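Tail spike protein gp49 (PDB 4RU4) forms the trimeric tailspike of a Pseudomonas phage and acts as a lyase on the host's O-specific polysaccharide, probably clearing the way to the cell surface. Local coordinates at residues D53-V64 with D76-S85. Numbering follows the deposited sequence. Where two conformers were deposited one is given.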
# COMPACT_ATOMS: atom_id res chain seq x y z
N ASP B 53 13.99 -46.23 -16.57
CA ASP B 53 13.48 -44.84 -16.59
C ASP B 53 12.00 -44.81 -16.96
O ASP B 53 11.54 -45.62 -17.77
CB ASP B 53 14.22 -43.97 -17.63
CG ASP B 53 15.64 -43.63 -17.22
OD1 ASP B 53 15.97 -43.75 -16.02
OD2 ASP B 53 16.42 -43.25 -18.11
N GLU B 54 11.27 -43.84 -16.43
CA GLU B 54 9.85 -43.69 -16.75
C GLU B 54 9.63 -43.18 -18.17
O GLU B 54 10.29 -42.24 -18.61
CB GLU B 54 9.19 -42.72 -15.75
CG GLU B 54 9.12 -43.25 -14.31
CD GLU B 54 8.05 -44.32 -14.11
OE1 GLU B 54 7.19 -44.49 -15.00
OE2 GLU B 54 8.07 -44.99 -13.06
N ILE B 55 8.69 -43.78 -18.87
CA ILE B 55 8.27 -43.26 -20.16
C ILE B 55 7.80 -41.79 -20.05
O ILE B 55 8.13 -40.98 -20.92
CB ILE B 55 7.17 -44.18 -20.78
CG1 ILE B 55 7.81 -45.50 -21.26
CG2 ILE B 55 6.41 -43.46 -21.91
CD1 ILE B 55 6.82 -46.67 -21.47
N ASP B 56 7.08 -41.43 -18.99
CA ASP B 56 6.60 -40.05 -18.84
C ASP B 56 7.76 -39.09 -18.76
O ASP B 56 7.72 -38.00 -19.33
CB ASP B 56 5.73 -39.88 -17.59
CG ASP B 56 4.36 -40.56 -17.70
OD1 ASP B 56 3.85 -40.72 -18.83
OD2 ASP B 56 3.82 -40.96 -16.65
N TRP B 57 8.81 -39.48 -18.04
CA TRP B 57 9.98 -38.62 -17.95
C TRP B 57 10.67 -38.49 -19.32
O TRP B 57 10.98 -37.37 -19.78
CB TRP B 57 10.99 -39.12 -16.90
CG TRP B 57 12.31 -38.36 -17.09
CD1 TRP B 57 12.62 -37.12 -16.59
CD2 TRP B 57 13.43 -38.78 -17.88
NE1 TRP B 57 13.88 -36.75 -16.99
CE2 TRP B 57 14.40 -37.74 -17.79
CE3 TRP B 57 13.71 -39.91 -18.63
CZ2 TRP B 57 15.61 -37.82 -18.44
CZ3 TRP B 57 14.94 -40.00 -19.28
CH2 TRP B 57 15.87 -38.96 -19.18
N ALA B 58 10.92 -39.63 -19.95
CA ALA B 58 11.55 -39.63 -21.27
C ALA B 58 10.76 -38.75 -22.26
O ALA B 58 11.34 -37.94 -22.99
CB ALA B 58 11.71 -41.09 -21.80
N ALA B 59 9.44 -38.89 -22.25
CA ALA B 59 8.59 -38.09 -23.14
C ALA B 59 8.63 -36.58 -22.83
O ALA B 59 8.73 -35.75 -23.75
CB ALA B 59 7.12 -38.61 -23.12
N LEU B 60 8.55 -36.23 -21.55
CA LEU B 60 8.54 -34.83 -21.15
C LEU B 60 9.88 -34.21 -21.43
O LEU B 60 9.95 -33.11 -21.96
CB LEU B 60 8.25 -34.70 -19.66
CG LEU B 60 6.79 -34.58 -19.28
CD1 LEU B 60 6.65 -34.86 -17.79
CD2 LEU B 60 6.31 -33.17 -19.63
N GLN B 61 10.95 -34.93 -21.10
CA GLN B 61 12.30 -34.42 -21.37
C GLN B 61 12.52 -34.22 -22.87
O GLN B 61 13.11 -33.22 -23.29
CB GLN B 61 13.41 -35.32 -20.78
CG GLN B 61 14.81 -34.71 -20.94
CD GLN B 61 14.96 -33.42 -20.14
OE1 GLN B 61 14.88 -33.43 -18.91
NE2 GLN B 61 15.16 -32.31 -20.83
N ALA B 62 12.05 -35.18 -23.67
CA ALA B 62 12.19 -35.09 -25.13
C ALA B 62 11.39 -33.91 -25.69
O ALA B 62 11.84 -33.22 -26.64
CB ALA B 62 11.78 -36.40 -25.82
N ALA B 63 10.22 -33.67 -25.11
CA ALA B 63 9.41 -32.53 -25.53
C ALA B 63 10.14 -31.22 -25.25
O ALA B 63 10.20 -30.33 -26.12
CB ALA B 63 8.04 -32.54 -24.82
N VAL B 64 10.66 -31.08 -24.04
CA VAL B 64 11.48 -29.92 -23.69
C VAL B 64 12.65 -29.80 -24.66
O VAL B 64 12.94 -28.72 -25.16
CB VAL B 64 11.99 -30.00 -22.24
CG1 VAL B 64 13.10 -28.99 -21.99
CG2 VAL B 64 10.82 -29.77 -21.26
N ASP B 76 -1.16 -37.26 -14.99
CA ASP B 76 -0.38 -37.42 -13.78
C ASP B 76 0.89 -38.14 -14.21
O ASP B 76 0.90 -39.35 -14.35
CB ASP B 76 -1.18 -38.21 -12.75
CG ASP B 76 -0.58 -38.17 -11.35
OD1 ASP B 76 0.66 -38.11 -11.20
OD2 ASP B 76 -1.35 -38.21 -10.38
N TYR B 77 1.94 -37.37 -14.49
CA TYR B 77 3.12 -37.89 -15.16
C TYR B 77 4.19 -38.33 -14.16
O TYR B 77 4.63 -37.54 -13.32
CB TYR B 77 3.65 -36.81 -16.09
CG TYR B 77 2.64 -36.34 -17.12
CD1 TYR B 77 1.74 -35.32 -16.83
CD2 TYR B 77 2.59 -36.92 -18.38
CE1 TYR B 77 0.81 -34.90 -17.77
CE2 TYR B 77 1.68 -36.51 -19.33
CZ TYR B 77 0.79 -35.50 -19.01
OH TYR B 77 -0.13 -35.08 -19.95
N GLN B 78 4.60 -39.59 -14.25
CA GLN B 78 5.54 -40.15 -13.29
C GLN B 78 6.95 -39.98 -13.81
O GLN B 78 7.28 -40.46 -14.91
CB GLN B 78 5.25 -41.65 -13.07
CG GLN B 78 3.75 -41.94 -12.86
CD GLN B 78 3.21 -41.26 -11.62
OE1 GLN B 78 3.64 -41.57 -10.50
NE2 GLN B 78 2.32 -40.27 -11.81
N ILE B 79 7.80 -39.32 -13.03
CA ILE B 79 9.17 -39.09 -13.47
C ILE B 79 10.18 -39.56 -12.42
O ILE B 79 9.95 -39.43 -11.22
CB ILE B 79 9.42 -37.61 -13.85
CG1 ILE B 79 9.28 -36.70 -12.61
CG2 ILE B 79 8.46 -37.20 -14.97
CD1 ILE B 79 9.83 -35.27 -12.78
N ASN B 80 11.28 -40.13 -12.86
CA ASN B 80 12.27 -40.62 -11.91
C ASN B 80 13.55 -39.79 -12.01
O ASN B 80 14.53 -40.10 -11.34
CB ASN B 80 12.59 -42.09 -12.20
CG ASN B 80 13.19 -42.28 -13.56
OD1 ASN B 80 12.52 -42.05 -14.57
ND2 ASN B 80 14.46 -42.67 -13.61
N ARG B 81 13.52 -38.76 -12.84
CA ARG B 81 14.69 -37.87 -13.00
C ARG B 81 14.17 -36.48 -13.18
O ARG B 81 13.04 -36.29 -13.61
CB ARG B 81 15.48 -38.21 -14.27
CG ARG B 81 16.14 -39.56 -14.28
CD ARG B 81 17.08 -39.79 -15.48
NE ARG B 81 17.42 -41.20 -15.48
CZ ARG B 81 18.41 -41.72 -14.76
NH1 ARG B 81 19.20 -40.94 -14.03
NH2 ARG B 81 18.62 -43.03 -14.79
N GLY B 82 15.03 -35.49 -12.93
CA GLY B 82 14.61 -34.12 -13.14
C GLY B 82 14.34 -33.84 -14.61
O GLY B 82 14.93 -34.46 -15.49
N ILE B 83 13.44 -32.89 -14.86
CA ILE B 83 13.25 -32.35 -16.20
C ILE B 83 14.07 -31.05 -16.29
O ILE B 83 13.77 -30.07 -15.60
CB ILE B 83 11.76 -32.04 -16.44
CG1 ILE B 83 10.92 -33.31 -16.21
CG2 ILE B 83 11.56 -31.42 -17.85
CD1 ILE B 83 9.42 -33.05 -16.12
N SER B 84 15.10 -31.04 -17.12
CA SER B 84 16.05 -29.93 -17.09
C SER B 84 16.35 -29.30 -18.45
O SER B 84 16.14 -29.90 -19.51
CB SER B 84 17.36 -30.39 -16.43
OG SER B 84 18.00 -31.35 -17.25
N SER B 85 16.86 -28.08 -18.42
CA SER B 85 17.29 -27.45 -19.65
C SER B 85 18.39 -26.44 -19.38
O SER B 85 18.62 -26.02 -18.24
CB SER B 85 16.11 -26.73 -20.29
OG SER B 85 15.64 -25.73 -19.42
O HOH W 1 17.27 -34.13 -17.59
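Trp57 lies over the corner at Asn80 and Arg81, where the chain passes from strand 76-79 to strand 82-85. The indole reaches across the corner, and Trp57 NE1 donates to Gly82 O (2.9 Å) nearly in the ring plane but from above the carbonyl plane; a chi1 of 167°, which turns CG away from the backbone N, puts it there. Arg81 CB makes a CH-pi contact with one face, 3.7 Å from the centroid of the Trp57 five-membered ring, while Gln61 CB packs against the opposite face. Beyond the indole the extended Arg81 chain delivers its guanidinium side-on to Asp53: NE and NH2 both donate to Asp53 OD1 in a salt bridge, the two planes 79° apart. Asn80 ND2 is the third donor to Asp53 OD1 (3.0 Å), and Asn80 OD1 takes an almost straight bond from Glu54 N. Asp53 OD2 turns instead to the backbone of Val49 and Ala50. One turn beyond Trp57, Gln61 lays its amide against the backbone of Ser84: Gln61 OE1 accepts from Ser84 N on a lone pair (3.0 Å), and Gln61 NE2 donates to Ser84 O (2.9 Å). A water joins Gln61 OE1 to Ser84 OG. At the other end Asp56 OD2 receives Gln78 N (2.9 Å) on its anti side; Asp56 OD1 is held by Val23 and Gly24. Between these polar ends Leu60 CD1 touches Tyr77 CB and Ile79 CG2. The helix lies across the N-terminal end of the parallel beta-helix, like a cap, crossing strand 76-79 at -97° and running nearly along strand 82-85. Its side chains satisfy Gln78 N, Gly82 O, Ser84 N and Ser84 O, whereas buried Gln78 O, packed against Glu54 CB and Asp56 CB, finds no partner; three donors on OD1 would favour the ionised carboxylate of Asp53, fixing Arg81 and Asn80 together.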